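Local atomic coordinates of putative hydrolase (Acinetobacter sp. NBRC 100985, PDB entry 4XUK), a protein that probably hydrolyses organophosphate triesters, and perhaps lactones, with the two-zinc centre of a metallo-beta-lactamase superfamily enzyme. Residues Y131-E136 / G200-E205; G22-S27 / S82-V87. The protein carries 2 engineered substitutions. All blocks are in the same frame, centred on the assembly; numbering follows the deposited sequence.

Contact 1. Residues Y131-E136 / G200-E205; sequences YVSNDE and GHFSYE
Ser133 holds OG between its backbone N and carbonyl carbon (chi1 84°), facing Gly200, while Glu136 extends CG opposite its own N (chi1 -178°) and then bends at chi2 to return its carboxylate to the same glycine. Ser133 OG donates to Gly200 O at 2.8 Å, in the carbonyl plane and on a lone pair (C=O...donor angle 122°). The same hydroxyl accepts from Glu136 N at 3.0 Å, the capping bond of Ser133, the N-cap of helix 134-141, so one oxygen links the helix start to the facing loop. Gly200 N gives Glu136 OE1 a weak bond of 2.9 Å. Gly200 lies close against the first turn of the helix, its CA 3.8 Å from Asp135 CB. The contact spans the two sheets of the alpha-beta-beta-alpha sandwich of metallo-beta-lactamases, from the end of strand 129-133 to the start of strand 202-208, just downstream of the zinc ligand His197. Thr198 also bonds Glu136 OE1, and OE2 accepts from Leu109 N, between the zinc ligands His108 and His110, and from Trp140 NE1 of its own helix. Beyond the polar pairs, Ser133 CB packs obliquely on the Phe202 ring, 3.4 Å from CD1. A water accepts from Ser133 N at 2.9 Å and lies 3.0 Å from Gly200 O. Farther along, the Tyr204 hydroxyl, hydrogen-bonded to Leu106 O and Tyr180 OH, comes beside the Val132 backbone.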
loop_
_atom_site.group_PDB
_atom_site.type_symbol
_atom_site.label_atom_id
_atom_site.label_comp_id
_atom_site.label_asym_id
_atom_site.label_seq_id
_atom_site.Cartn_x
_atom_site.Cartn_y
_atom_site.Cartn_z
ATOM N N TYR A 131 -8.732 27.350 -6.779
ATOM C CA TYR A 131 -8.583 28.134 -5.546
ATOM C C TYR A 131 -7.236 27.889 -4.888
ATOM O O TYR A 131 -6.739 26.754 -4.859
ATOM C CB TYR A 131 -9.622 27.717 -4.509
ATOM C CG TYR A 131 -11.038 28.105 -4.820
ATOM C CD1 TYR A 131 -11.808 27.359 -5.702
ATOM C CD2 TYR A 131 -11.616 29.198 -4.198
ATOM C CE1 TYR A 131 -13.126 27.717 -5.977
ATOM C CE2 TYR A 131 -12.925 29.565 -4.467
ATOM C CZ TYR A 131 -13.672 28.816 -5.348
ATOM O OH TYR A 131 -14.972 29.188 -5.605
ATOM N N VAL A 132 -6.679 28.942 -4.302
ATOM C CA VAL A 132 -5.474 28.825 -3.482
ATOM C C VAL A 132 -5.567 29.971 -2.467
ATOM O O VAL A 132 -6.327 30.929 -2.681
ATOM C CB VAL A 132 -4.209 28.933 -4.367
ATOM C CG1 VAL A 132 -4.058 30.365 -4.897
ATOM C CG2 VAL A 132 -2.964 28.464 -3.618
ATOM N N SER A 133 -4.837 29.888 -1.357
ATOM C CA SER A 133 -5.003 30.911 -0.326
ATOM C C SER A 133 -4.501 32.285 -0.780
ATOM O O SER A 133 -3.572 32.389 -1.589
ATOM C CB SER A 133 -4.311 30.509 0.974
ATOM O OG SER A 133 -2.935 30.839 0.938
ATOM N N ASN A 134 -5.128 33.308 -0.248
ATOM C CA ASN A 134 -4.710 34.686 -0.406
ATOM C C ASN A 134 -3.225 34.909 -0.127
ATOM O O ASN A 134 -2.525 35.464 -0.910
ATOM C CB ASN A 134 -5.580 35.628 0.452
ATOM C CG ASN A 134 -5.547 35.295 1.957
ATOM O OD1 ASN A 134 -5.223 34.212 2.376
ATOM N ND2 ASN A 134 -5.915 36.253 2.752
ATOM N N ASP A 135 -2.791 34.408 1.009
ATOM C CA ASP A 135 -1.397 34.535 1.432
ATOM C C ASP A 135 -0.457 33.862 0.428
ATOM O O ASP A 135 0.628 34.366 0.144
ATOM C CB ASP A 135 -1.192 33.915 2.824
ATOM C CG ASP A 135 -1.929 34.665 3.924
ATOM O OD1 ASP A 135 -2.404 35.791 3.674
ATOM O OD2 ASP A 135 -2.025 34.125 5.049
ATOM N N GLU A 136 -0.883 32.727 -0.119
ATOM C CA GLU A 136 -0.029 31.957 -1.019
ATOM C C GLU A 136 0.144 32.674 -2.349
ATOM O O GLU A 136 1.262 32.807 -2.848
ATOM C CB GLU A 136 -0.605 30.556 -1.242
ATOM C CG GLU A 136 0.261 29.677 -2.141
ATOM C CD GLU A 136 1.528 29.174 -1.461
ATOM O OE1 GLU A 136 1.698 29.395 -0.241
ATOM O OE2 GLU A 136 2.354 28.523 -2.146
ATOM N N GLY A 200 1.832 30.612 2.402
ATOM C CA GLY A 200 0.381 30.502 2.385
ATOM C C GLY A 200 -0.107 29.073 2.222
ATOM O O GLY A 200 -1.188 28.830 1.670
ATOM N N HIS A 201 0.685 28.123 2.714
ATOM C CA HIS A 201 0.310 26.717 2.627
ATOM C C HIS A 201 -0.924 26.467 3.470
ATOM O O HIS A 201 -0.972 26.860 4.637
ATOM C CB HIS A 201 1.460 25.816 3.088
ATOM C CG HIS A 201 1.226 24.361 2.822
ATOM N ND1 HIS A 201 0.446 23.570 3.637
ATOM C CD2 HIS A 201 1.661 23.557 1.822
ATOM C CE1 HIS A 201 0.417 22.339 3.154
ATOM N NE2 HIS A 201 1.140 22.306 2.051
ATOM N N PHE A 202 -1.931 25.839 2.869
ATOM C CA PHE A 202 -3.146 25.473 3.583
ATOM C C PHE A 202 -3.457 23.999 3.379
ATOM O O PHE A 202 -3.117 23.409 2.340
ATOM C CB PHE A 202 -4.349 26.264 3.056
ATOM C CG PHE A 202 -4.626 27.554 3.793
ATOM C CD1 PHE A 202 -3.734 28.615 3.731
ATOM C CD2 PHE A 202 -5.806 27.717 4.509
ATOM C CE1 PHE A 202 -4.002 29.819 4.393
ATOM C CE2 PHE A 202 -6.080 28.911 5.170
ATOM C CZ PHE A 202 -5.172 29.959 5.115
ATOM N N SER A 203 -4.130 23.408 4.356
ATOM C CA SER A 203 -4.668 22.067 4.194
ATOM C C SER A 203 -6.184 22.191 4.107
ATOM O O SER A 203 -6.731 23.248 4.416
ATOM C CB SER A 203 -4.248 21.167 5.362
ATOM O OG SER A 203 -2.840 21.171 5.520
ATOM N N TYR A 204 -6.859 21.119 3.684
ATOM C CA TYR A 204 -8.299 21.153 3.495
ATOM C C TYR A 204 -8.960 19.989 4.223
ATOM O O TYR A 204 -8.558 18.834 4.054
ATOM C CB TYR A 204 -8.633 21.100 1.999
ATOM C CG TYR A 204 -8.031 22.240 1.215
ATOM C CD1 TYR A 204 -8.581 23.517 1.285
ATOM C CD2 TYR A 204 -6.909 22.047 0.413
ATOM C CE1 TYR A 204 -8.036 24.568 0.576
ATOM C CE2 TYR A 204 -6.355 23.099 -0.307
ATOM C CZ TYR A 204 -6.919 24.355 -0.213
ATOM O OH TYR A 204 -6.380 25.415 -0.923
ATOM N N GLU A 205 -9.966 20.295 5.042
ATOM C CA GLU A 205 -10.679 19.255 5.784
ATOM C C GLU A 205 -12.095 19.032 5.246
ATOM O O GLU A 205 -12.868 19.985 5.063
ATOM C CB GLU A 205 -10.723 19.585 7.278
ATOM C CG GLU A 205 -11.338 18.468 8.122
ATOM C CD GLU A 205 -11.271 18.760 9.607
ATOM O OE1 GLU A 205 -10.916 19.900 9.974
ATOM O OE2 GLU A 205 -11.573 17.846 10.399
HETATM O O HOH W 1 -3.185 27.702 -0.267
#

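Contact 2. Residues G22-S27 / S82-V87; sequences GTNFMS and SHLGSV
A loop lies against the edge of a strand here: His83 and Leu84, in the segment leading to helix 87-93, meet Gly22, Thr23 and Asn24 of strand 14-26 through one side-chain hydrogen bond, a water bridge and a leucine methyl. His83 NE2 donates to Asn24 OD1 at 2.8 Å, arriving near the end of the carbonyl (C=O...donor angle 157°) but tilted out of the carbonyl plane. Amide and ring planes stand 44° apart. At the ring edge, CD2 of His83 lies 3.4 Å from Thr23 O, near the ring plane, and Leu84 CG lies over one ring face. With CG beside its backbone N (chi1 -50°), Leu84 sends CD2 to within 3.6 Å of Gly22 CA. A water accepts from Thr23 N at 2.9 Å and donates to His83 O at 2.8 Å, joining the backbones. Nearby, the Asp21 carboxylate accepts from Gly85 N and Val87 N. Thr23 OG1 is bonded to Asp291 of the second subunit, so the strand also serves the dimer. The side chain of Asn24 is about 8 Å from a bound zinc ion, placing this junction of sheet and connecting loop on the periphery of the two-zinc site of the metallo-beta-lactamase fold.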
loop_
_atom_site.group_PDB
_atom_site.type_symbol
_atom_site.label_atom_id
_atom_site.label_comp_id
_atom_site.label_asym_id
_atom_site.label_seq_id
_atom_site.Cartn_x
_atom_site.Cartn_y
_atom_site.Cartn_z
ATOM N N GLY A 22 3.787 10.563 -10.094
ATOM C CA GLY A 22 5.117 10.042 -10.358
ATOM C C GLY A 22 5.853 9.853 -9.052
ATOM O O GLY A 22 5.283 10.093 -7.977
ATOM N N THR A 23 7.117 9.448 -9.147
ATOM C CA THR A 23 7.920 9.130 -7.977
ATOM C C THR A 23 9.279 9.817 -8.069
ATOM O O THR A 23 9.977 9.683 -9.078
ATOM C CB THR A 23 8.139 7.617 -7.873
ATOM O OG1 THR A 23 6.874 6.946 -7.910
ATOM C CG2 THR A 23 8.838 7.275 -6.578
ATOM N N ASN A 24 9.655 10.542 -7.040
ATOM C CA ASN A 24 10.997 11.057 -6.959
ATOM C C ASN A 24 11.925 10.267 -6.074
ATOM O O ASN A 24 11.486 9.564 -5.231
ATOM C CB ASN A 24 11.035 12.479 -6.497
ATOM C CG ASN A 24 10.468 13.430 -7.498
ATOM O OD1 ASN A 24 10.386 13.184 -8.660
ATOM N ND2 ASN A 24 10.060 14.521 -7.010
ATOM N N PHE A 25 13.223 10.461 -6.263
ATOM C CA PHE A 25 14.212 9.869 -5.365
ATOM C C PHE A 25 15.152 10.963 -4.871
ATOM O O PHE A 25 16.143 11.284 -5.525
ATOM C CB PHE A 25 14.983 8.749 -6.072
ATOM C CG PHE A 25 14.122 7.576 -6.450
ATOM C CD1 PHE A 25 13.422 7.572 -7.646
ATOM C CD2 PHE A 25 14.004 6.485 -5.601
ATOM C CE1 PHE A 25 12.616 6.504 -7.988
ATOM C CE2 PHE A 25 13.202 5.407 -5.943
ATOM C CZ PHE A 25 12.504 5.423 -7.142
ATOM N N MET A 26 14.827 11.551 -3.725
ATOM C CA MET A 26 15.552 12.729 -3.260
ATOM C C MET A 26 16.762 12.399 -2.388
ATOM O O MET A 26 16.862 11.310 -1.820
ATOM C CB MET A 26 14.607 13.702 -2.547
ATOM C CG MET A 26 13.927 13.154 -1.317
ATOM S SD MET A 26 12.682 14.294 -0.633
ATOM C CE MET A 26 12.038 13.258 0.690
ATOM N N SER A 27 17.701 13.333 -2.308
ATOM C CA SER A 27 18.887 13.133 -1.482
ATOM C C SER A 27 18.512 13.051 -0.007
ATOM O O SER A 27 17.718 13.847 0.465
ATOM C CB SER A 27 19.864 14.295 -1.682
ATOM O OG SER A 27 21.003 14.120 -0.862
ATOM N N SER A 82 10.256 14.673 -17.372
ATOM C CA SER A 82 9.492 13.589 -17.970
ATOM C C SER A 82 8.915 12.537 -17.015
ATOM O O SER A 82 7.925 11.874 -17.355
ATOM C CB SER A 82 10.382 12.905 -19.021
ATOM O OG SER A 82 9.618 12.159 -19.949
ATOM N N HIS A 83 9.517 12.358 -15.839
ATOM C CA HIS A 83 9.086 11.255 -14.971
ATOM C C HIS A 83 7.809 11.535 -14.164
ATOM O O HIS A 83 7.208 10.606 -13.622
ATOM C CB HIS A 83 10.221 10.767 -14.059
ATOM C CG HIS A 83 10.680 11.783 -13.060
ATOM N ND1 HIS A 83 11.110 13.041 -13.423
ATOM C CD2 HIS A 83 10.771 11.728 -11.710
ATOM C CE1 HIS A 83 11.445 13.719 -12.338
ATOM N NE2 HIS A 83 11.248 12.945 -11.285
ATOM N N LEU A 84 7.395 12.800 -14.086
ATOM C CA LEU A 84 6.151 13.147 -13.398
ATOM C C LEU A 84 5.074 13.520 -14.414
ATOM O O LEU A 84 5.292 13.383 -15.620
ATOM C CB LEU A 84 6.390 14.291 -12.414
ATOM C CG LEU A 84 7.570 14.096 -11.458
ATOM C CD1 LEU A 84 7.818 15.348 -10.604
ATOM C CD2 LEU A 84 7.370 12.867 -10.569
ATOM N N GLY A 85 3.908 13.965 -13.938
ATOM C CA GLY A 85 2.854 14.413 -14.836
ATOM C C GLY A 85 1.769 13.382 -15.115
ATOM O O GLY A 85 0.916 13.599 -15.990
ATOM N N SER A 86 1.778 12.268 -14.383
ATOM C CA SER A 86 0.809 11.189 -14.630
ATOM C C SER A 86 -0.603 11.436 -14.090
ATOM O O SER A 86 -1.501 10.632 -14.346
ATOM C CB SER A 86 1.329 9.858 -14.064
ATOM O OG SER A 86 2.399 9.359 -14.837
ATOM N N VAL A 87 -0.809 12.521 -13.342
ATOM C CA VAL A 87 -2.103 12.732 -12.675
ATOM C C VAL A 87 -3.288 12.648 -13.627
ATOM O O VAL A 87 -4.266 11.952 -13.344
ATOM C CB VAL A 87 -2.156 14.059 -11.876
ATOM C CG1 VAL A 87 -3.611 14.492 -11.638
ATOM C CG2 VAL A 87 -1.451 13.897 -10.541
HETATM O O HOH W 2 7.776 8.509 -11.799
#

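From the N terminus, strand 14-26 leads out through residues 28-81, and contact 2 closes this loop when the chain returns at 82-87. Helix 87-93 and strand 103-105 follow, then the metal-binding segment from His108 to His113. Contact 1 opens afterwards at 131-136 and closes at 200-205, its loop including His197. The two loops therefore run in series, neither enclosing nor crossing the other. Both contacts use the sheet that holds strands 14-26 and 129-133: contact 2 ties it to the approach to a helix, contact 1 to the second sheet. Their centres lie about 23 Å apart, on opposite sides of the chain's centre.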